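PDB 3GWZ: MmcR from Streptomyces lavendulae, which catalyses transfer of the methyl group of S-adenosyl-L-methionine to the 6-hydroxyl of demethylated mitomycins, completing the quinone methoxy group of mitomycins A and B. Local coordinates for residues Q145-H148 and S149-G153; H279-D282 and D283-V287. All coordinates share one frame; numbering follows the deposited sequence.

Contact 1: Q145-H148 and S149-G153; sequences QLTH and SVRTG
The hydroxyl of Thr152 turns back onto the preceding turn: Thr152 OG1 donates to His148 O over 2.9 Å, reaching it from above the carbonyl plane, 37° out of it. This is the C-terminal part of the short helix 146-152, entered at its N-cap position by Gln145; Gly153, with positive phi, is the first residue outside helical phi/psi. Two i to i+4 backbone bonds run along the helix, Val150 N to Leu146 O at 3.0 Å and Arg151 N to Thr147 O at 2.9 Å. The NH of Arg151 also makes a weak bond to His148 O, while Ser149 O takes both Thr152 N and Gly153 N. Thr152 OG1 is engaged again by Glu154 N, so the hydroxyl ties the helix to the chain that follows; Ser149 OG bonds to Glu154 O.

With OG1 of Thr152 lying between its own N and C (chi1 62°), the methyl CG2 is left over one face of the His148 imidazole. This CH-pi contact spans 4.1 Å from Thr152 CG2 to the centroid of the His148 ring, 20° off the ring normal, with the methyl displaced toward the rim. Thr147 and Arg151 run side by side and point the same way, and both end on the second subunit of the homodimer: Thr147 OG1 bonds to Glu60 there, and Arg151 NH1 to the carbonyl of Thr81. Between them, Thr147 CG2 sits 3.7 Å from Arg151 NE, approaching the guanidinium obliquely. Leu146 and Val150 pack on Val57 and Leu61 of that same subunit, respectively, and within the helix the CD1 branch of Leu146 meets the CG2 branch of Val150 at 4.1 Å.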
ATOM      1  N   GLN A 145      23.638  -8.972  24.883  1.00  9.98           N
ATOM      2  CA  GLN A 145      24.628  -8.529  25.854  1.00 11.93           C
ATOM      3  C   GLN A 145      24.017  -7.657  26.959  1.00 12.65           C
ATOM      4  O   GLN A 145      24.695  -6.800  27.530  1.00 11.72           O
ATOM      5  CB  GLN A 145      25.764  -7.789  25.133  1.00 11.06           C
ATOM      6  CG  GLN A 145      26.554  -8.694  24.193  1.00 13.31           C
ATOM      7  CD  GLN A 145      27.374  -9.705  24.960  1.00 17.60           C
ATOM      8  OE1 GLN A 145      27.955  -9.370  25.987  1.00 21.77           O
ATOM      9  NE2 GLN A 145      27.432 -10.944  24.466  1.00 20.18           N
ATOM     10  N   LEU A 146      22.741  -7.882  27.257  1.00 10.90           N
ATOM     11  CA  LEU A 146      22.074  -7.170  28.352  1.00 10.84           C
ATOM     12  C   LEU A 146      22.844  -7.279  29.663  1.00 12.49           C
ATOM     13  O   LEU A 146      22.917  -6.322  30.428  1.00  8.89           O
ATOM     14  CB  LEU A 146      20.637  -7.675  28.553  1.00 12.63           C
ATOM     15  CG  LEU A 146      19.828  -7.015  29.681  1.00  9.17           C
ATOM     16  CD1 LEU A 146      19.742  -5.479  29.483  1.00 11.19           C
ATOM     17  CD2 LEU A 146      18.428  -7.599  29.744  1.00 11.32           C
ATOM     18  N   THR A 147      23.409  -8.450  29.941  1.00  9.42           N
ATOM     19  CA  THR A 147      24.193  -8.597  31.170  1.00 14.73           C
ATOM     20  C   THR A 147      25.276  -7.513  31.287  1.00 12.50           C
ATOM     21  O   THR A 147      25.466  -6.934  32.364  1.00 12.13           O
ATOM     22  CB  THR A 147      24.800  -9.994  31.283  1.00 15.05           C
ATOM     23  OG1 THR A 147      23.733 -10.933  31.420  1.00 15.59           O
ATOM     24  CG2 THR A 147      25.707 -10.093  32.511  1.00 17.25           C
ATOM     25  N   HIS A 148      25.944  -7.207  30.174  1.00  9.69           N
ATOM     26  CA  HIS A 148      26.974  -6.168  30.176  1.00 11.52           C
ATOM     27  C   HIS A 148      26.404  -4.841  30.682  1.00 13.96           C
ATOM     28  O   HIS A 148      27.009  -4.184  31.530  1.00 11.90           O
ATOM     29  CB  HIS A 148      27.642  -5.991  28.794  1.00 12.06           C
ATOM     30  CG  HIS A 148      28.635  -4.863  28.751  1.00 14.28           C
ATOM     31  ND1 HIS A 148      29.982  -5.032  29.017  1.00  9.89           N
ATOM     32  CD2 HIS A 148      28.466  -3.539  28.518  1.00 10.97           C
ATOM     33  CE1 HIS A 148      30.600  -3.867  28.921  1.00 14.69           C
ATOM     34  NE2 HIS A 148      29.702  -2.943  28.628  1.00 15.04           N
ATOM     35  N   SER A 149      25.236  -4.455  30.174  1.00 11.16           N
ATOM     36  CA  SER A 149      24.607  -3.201  30.601  1.00 10.32           C
ATOM     37  C   SER A 149      24.229  -3.252  32.073  1.00 11.55           C
ATOM     38  O   SER A 149      24.382  -2.264  32.783  1.00 10.10           O
ATOM     39  CB  SER A 149      23.365  -2.878  29.762  1.00  9.94           C
ATOM     40  OG  SER A 149      23.727  -2.529  28.442  1.00 11.89           O
ATOM     41  N   VAL A 150      23.750  -4.408  32.536  1.00  9.27           N
ATOM     42  CA  VAL A 150      23.340  -4.504  33.928  1.00 12.52           C
ATOM     43  C   VAL A 150      24.563  -4.418  34.862  1.00 10.53           C
ATOM     44  O   VAL A 150      24.455  -3.949  35.988  1.00 12.41           O
ATOM     45  CB  VAL A 150      22.443  -5.744  34.183  1.00 16.77           C
ATOM     46  CG1 VAL A 150      22.126  -5.905  35.681  1.00 12.57           C
ATOM     47  CG2 VAL A 150      21.132  -5.603  33.374  1.00 11.59           C
ATOM     48  N   ARG A 151      25.729  -4.830  34.374  1.00 10.24           N
ATOM     49  CA  ARG A 151      26.971  -4.708  35.148  1.00  9.72           C
ATOM     50  C   ARG A 151      27.616  -3.316  35.109  1.00 12.55           C
ATOM     51  O   ARG A 151      28.483  -3.023  35.932  1.00 14.09           O
ATOM     52  CB  ARG A 151      28.011  -5.739  34.679  1.00  9.53           C
ATOM     53  CG  ARG A 151      27.610  -7.194  34.930  1.00  9.70           C
ATOM     54  CD  ARG A 151      28.836  -8.112  34.781  1.00  9.27           C
ATOM     55  NE  ARG A 151      28.505  -9.535  34.857  1.00 12.25           N
ATOM     56  CZ  ARG A 151      28.313 -10.207  35.985  1.00 14.11           C
ATOM     57  NH1 ARG A 151      28.383  -9.584  37.159  1.00 14.08           N
ATOM     58  NH2 ARG A 151      28.042 -11.510  35.941  1.00 15.55           N
ATOM     59  N   THR A 152      27.218  -2.468  34.161  1.00 11.23           N
ATOM     60  CA  THR A 152      27.933  -1.203  33.923  1.00 10.74           C
ATOM     61  C   THR A 152      27.086   0.082  33.951  1.00 14.77           C
ATOM     62  O   THR A 152      27.617   1.165  34.179  1.00 14.12           O
ATOM     63  CB  THR A 152      28.670  -1.202  32.546  1.00 13.65           C
ATOM     64  OG1 THR A 152      27.716  -1.346  31.484  1.00 11.91           O
ATOM     65  CG2 THR A 152      29.699  -2.314  32.457  1.00 10.93           C
ATOM     66  N   GLY A 153      25.791  -0.033  33.688  1.00 11.77           N
ATOM     67  CA  GLY A 153      24.956   1.136  33.455  1.00 12.06           C
ATOM     68  C   GLY A 153      25.197   1.762  32.087  1.00 11.62           C
ATOM     69  O   GLY A 153      24.701   2.855  31.796  1.00 13.85           O
TER

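Contact 2: H279-D282 and D283-V287; sequences HDWD and DDDVV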
ATOM      1  N   HIS A 279      16.848  11.797  27.398  1.00 12.19           N
ATOM      2  CA  HIS A 279      16.812  10.450  27.959  1.00 13.17           C
ATOM      3  C   HIS A 279      17.800   9.479  27.290  1.00 13.11           C
ATOM      4  O   HIS A 279      17.989   8.351  27.762  1.00 12.43           O
ATOM      5  CB  HIS A 279      15.379   9.900  28.031  1.00 13.67           C
ATOM      6  CG  HIS A 279      14.781   9.542  26.707  1.00 13.00           C
ATOM      7  ND1 HIS A 279      13.542   8.944  26.596  1.00 14.75           N
ATOM      8  CD2 HIS A 279      15.251   9.666  25.442  1.00 13.03           C
ATOM      9  CE1 HIS A 279      13.267   8.730  25.321  1.00 14.85           C
ATOM     10  NE2 HIS A 279      14.289   9.156  24.599  1.00 14.25           N
ATOM     11  N   ASP A 280      18.449   9.929  26.218  1.00 11.56           N
ATOM     12  CA  ASP A 280      19.525   9.155  25.597  1.00 10.36           C
ATOM     13  C   ASP A 280      20.847   9.289  26.337  1.00 11.38           C
ATOM     14  O   ASP A 280      21.766   8.515  26.078  1.00 12.25           O
ATOM     15  CB  ASP A 280      19.772   9.609  24.161  1.00 10.71           C
ATOM     16  CG  ASP A 280      18.577   9.391  23.267  1.00 13.55           C
ATOM     17  OD1 ASP A 280      17.725   8.542  23.598  1.00 13.49           O
ATOM     18  OD2 ASP A 280      18.495  10.072  22.232  1.00 12.69           O
ATOM     19  N   TRP A 281      20.948  10.271  27.236  1.00 13.24           N
ATOM     20  CA  TRP A 281      22.249  10.690  27.775  1.00 14.41           C
ATOM     21  C   TRP A 281      22.386  10.552  29.293  1.00 16.93           C
ATOM     22  O   TRP A 281      21.406  10.692  30.026  1.00 13.02           O
ATOM     23  CB  TRP A 281      22.538  12.141  27.347  1.00 11.99           C
ATOM     24  CG  TRP A 281      22.504  12.306  25.845  1.00 12.82           C
ATOM     25  CD1 TRP A 281      21.468  12.798  25.085  1.00 12.02           C
ATOM     26  CD2 TRP A 281      23.535  11.936  24.923  1.00 13.83           C
ATOM     27  NE1 TRP A 281      21.805  12.758  23.747  1.00 13.84           N
ATOM     28  CE2 TRP A 281      23.067  12.234  23.624  1.00 14.17           C
ATOM     29  CE3 TRP A 281      24.812  11.373  25.067  1.00 15.05           C
ATOM     30  CZ2 TRP A 281      23.832  11.993  22.485  1.00 13.46           C
ATOM     31  CZ3 TRP A 281      25.568  11.149  23.943  1.00 14.51           C
ATOM     32  CH2 TRP A 281      25.080  11.452  22.666  1.00 14.64           C
ATOM     33  N   ASP A 282      23.605  10.290  29.766  1.00 16.89           N
ATOM     34  CA  ASP A 282      23.840  10.242  31.215  1.00 18.17           C
ATOM     35  C   ASP A 282      23.842  11.650  31.810  1.00 16.16           C
ATOM     36  O   ASP A 282      23.745  12.640  31.079  1.00 16.99           O
ATOM     37  CB  ASP A 282      25.119   9.459  31.583  1.00 16.28           C
ATOM     38  CG  ASP A 282      26.401  10.134  31.101  1.00 20.37           C
ATOM     39  OD1 ASP A 282      26.408  11.355  30.851  1.00 17.85           O
ATOM     40  OD2 ASP A 282      27.417   9.423  30.970  1.00 21.95           O
ATOM     41  N   ASP A 283      23.937  11.741  33.134  1.00 14.65           N
ATOM     42  CA  ASP A 283      23.805  13.031  33.811  1.00 15.26           C
ATOM     43  C   ASP A 283      24.812  14.060  33.313  1.00 19.44           C
ATOM     44  O   ASP A 283      24.449  15.195  33.013  1.00 17.97           O
ATOM     45  CB  ASP A 283      23.931  12.866  35.332  1.00 23.94           C
ATOM     46  CG  ASP A 283      22.732  12.167  35.947  1.00 25.93           C
ATOM     47  OD1 ASP A 283      21.749  11.883  35.222  1.00 20.80           O
ATOM     48  OD2 ASP A 283      22.771  11.896  37.164  1.00 27.47           O
ATOM     49  N   ASP A 284      26.079  13.663  33.230  1.00 20.27           N
ATOM     50  CA  ASP A 284      27.124  14.568  32.757  1.00 22.18           C
ATOM     51  C   ASP A 284      26.787  15.143  31.379  1.00 19.87           C
ATOM     52  O   ASP A 284      26.884  16.354  31.152  1.00 21.60           O
ATOM     53  CB  ASP A 284      28.479  13.851  32.715  1.00 27.70           C
ATOM     54  CG  ASP A 284      29.057  13.600  34.107  1.00 45.82           C
ATOM     55  OD1 ASP A 284      28.552  14.199  35.087  1.00 47.34           O
ATOM     56  OD2 ASP A 284      30.019  12.806  34.221  1.00 49.95           O
ATOM     57  N   ASP A 285      26.383  14.277  30.458  1.00 18.03           N
ATOM     58  CA  ASP A 285      26.100  14.737  29.108  1.00 14.92           C
ATOM     59  C   ASP A 285      24.830  15.582  29.055  1.00 16.29           C
ATOM     60  O   ASP A 285      24.746  16.499  28.253  1.00 15.78           O
ATOM     61  CB  ASP A 285      26.036  13.574  28.124  1.00 16.23           C
ATOM     62  CG  ASP A 285      27.404  13.006  27.815  1.00 20.66           C
ATOM     63  OD1 ASP A 285      28.393  13.763  27.900  1.00 21.14           O
ATOM     64  OD2 ASP A 285      27.490  11.803  27.495  1.00 18.83           O
ATOM     65  N   VAL A 286      23.855  15.293  29.913  1.00 16.50           N
ATOM     66  CA  VAL A 286      22.657  16.131  29.955  1.00 14.59           C
ATOM     67  C   VAL A 286      23.007  17.535  30.438  1.00 16.74           C
ATOM     68  O   VAL A 286      22.511  18.531  29.910  1.00 16.70           O
ATOM     69  CB  VAL A 286      21.558  15.550  30.864  1.00 16.52           C
ATOM     70  CG1 VAL A 286      20.505  16.626  31.159  1.00 14.75           C
ATOM     71  CG2 VAL A 286      20.918  14.329  30.208  1.00 14.08           C
ATOM     72  N   VAL A 287      23.865  17.617  31.446  1.00 16.51           N
ATOM     73  CA  VAL A 287      24.274  18.926  31.944  1.00 15.22           C
ATOM     74  C   VAL A 287      25.019  19.708  30.868  1.00 15.04           C
ATOM     75  O   VAL A 287      24.822  20.916  30.723  1.00 20.05           O
ATOM     76  CB  VAL A 287      25.101  18.814  33.251  1.00 22.88           C
ATOM     77  CG1 VAL A 287      25.822  20.130  33.560  1.00 22.13           C
ATOM     78  CG2 VAL A 287      24.194  18.408  34.406  1.00 22.54           C
TER
HETATM   79  O   HOH W   1      25.769   9.800  27.955  1.00 19.31           O
HETATM   80  O   HOH W   2      29.058  10.430  29.107  1.00 30.37           O
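Asp282 folds its carboxylate back over the start of helix 283-296: a chi1 of 66° sets CG of Asp282 in the gap flanked by its backbone N and carbonyl carbon, and OD1 faces the first turn. Asp282 OD1 accepts from Asp285 N at 2.9 Å along a nearly straight bond, the N-H...O angle being 166°. Asp285 holds CG anti to its carbonyl carbon, which brings OD2 back toward Asp282 and the Trp281 indole. Asp282 OD1 and Asp285 OD2 lie 3.6 Å from each other, a like-charge approach that the helix amino end and the salt bridge of Asp285 OD1 to Arg288 NH1 probably offset. Two waters bridge the pair and probably soften the repulsion. One joins the two carboxylates, donating to both Asp282 OD2 and Asp285 OD2, the latter at 2.6 Å; the other joins Asp282 N, from which it accepts, to Asp285 OD2.

Asp282 is thus a classical N-cap, closing the amino end of the helix that follows strand 271-275 in the Rossmann-like methyltransferase domain. Asp282 O takes Val286 N at 2.9 Å, the first i to i+4 bond of the helix.

Next to the cap, Trp281 belongs to the pocket of the bound S-adenosyl-L-homocysteine, as does Asp280, whose CB lies over one indole face toward the rim. CE3 of Trp281 comes within 3.6 Å of Asp285 OD2, the ring and carboxylate planes being 83° apart. Phe262 meets the indole edge-to-face. Trp281 CB also touches Val286 CG2 at 3.9 Å. His279, inferred to be the proton acceptor, bonds through ND1 to Glu333, and Arg334 joins Asp283 OD1 to Trp281 O.

Both contacts are local, each formed within one continuous run of residues, so neither closes a long loop, and they follow in series without nesting or crossing. Contact 1 comes first, on helix 146-152, and faces the second subunit. The chain then passes through helix 173-197 and the first strands of the central sheet before strand 271-275 leads to contact 2 at the start of helix 283-296. Their centres lie about 18 Å apart and their nearest atoms about 7 Å. Helix 316-329 bridges them: Leu326 and Val327 touch Ser149 and Leu146, respectively, while Leu325 touches His279 and Asp280, and Val329 touches Asp280, linking dimer interface and cofactor pocket.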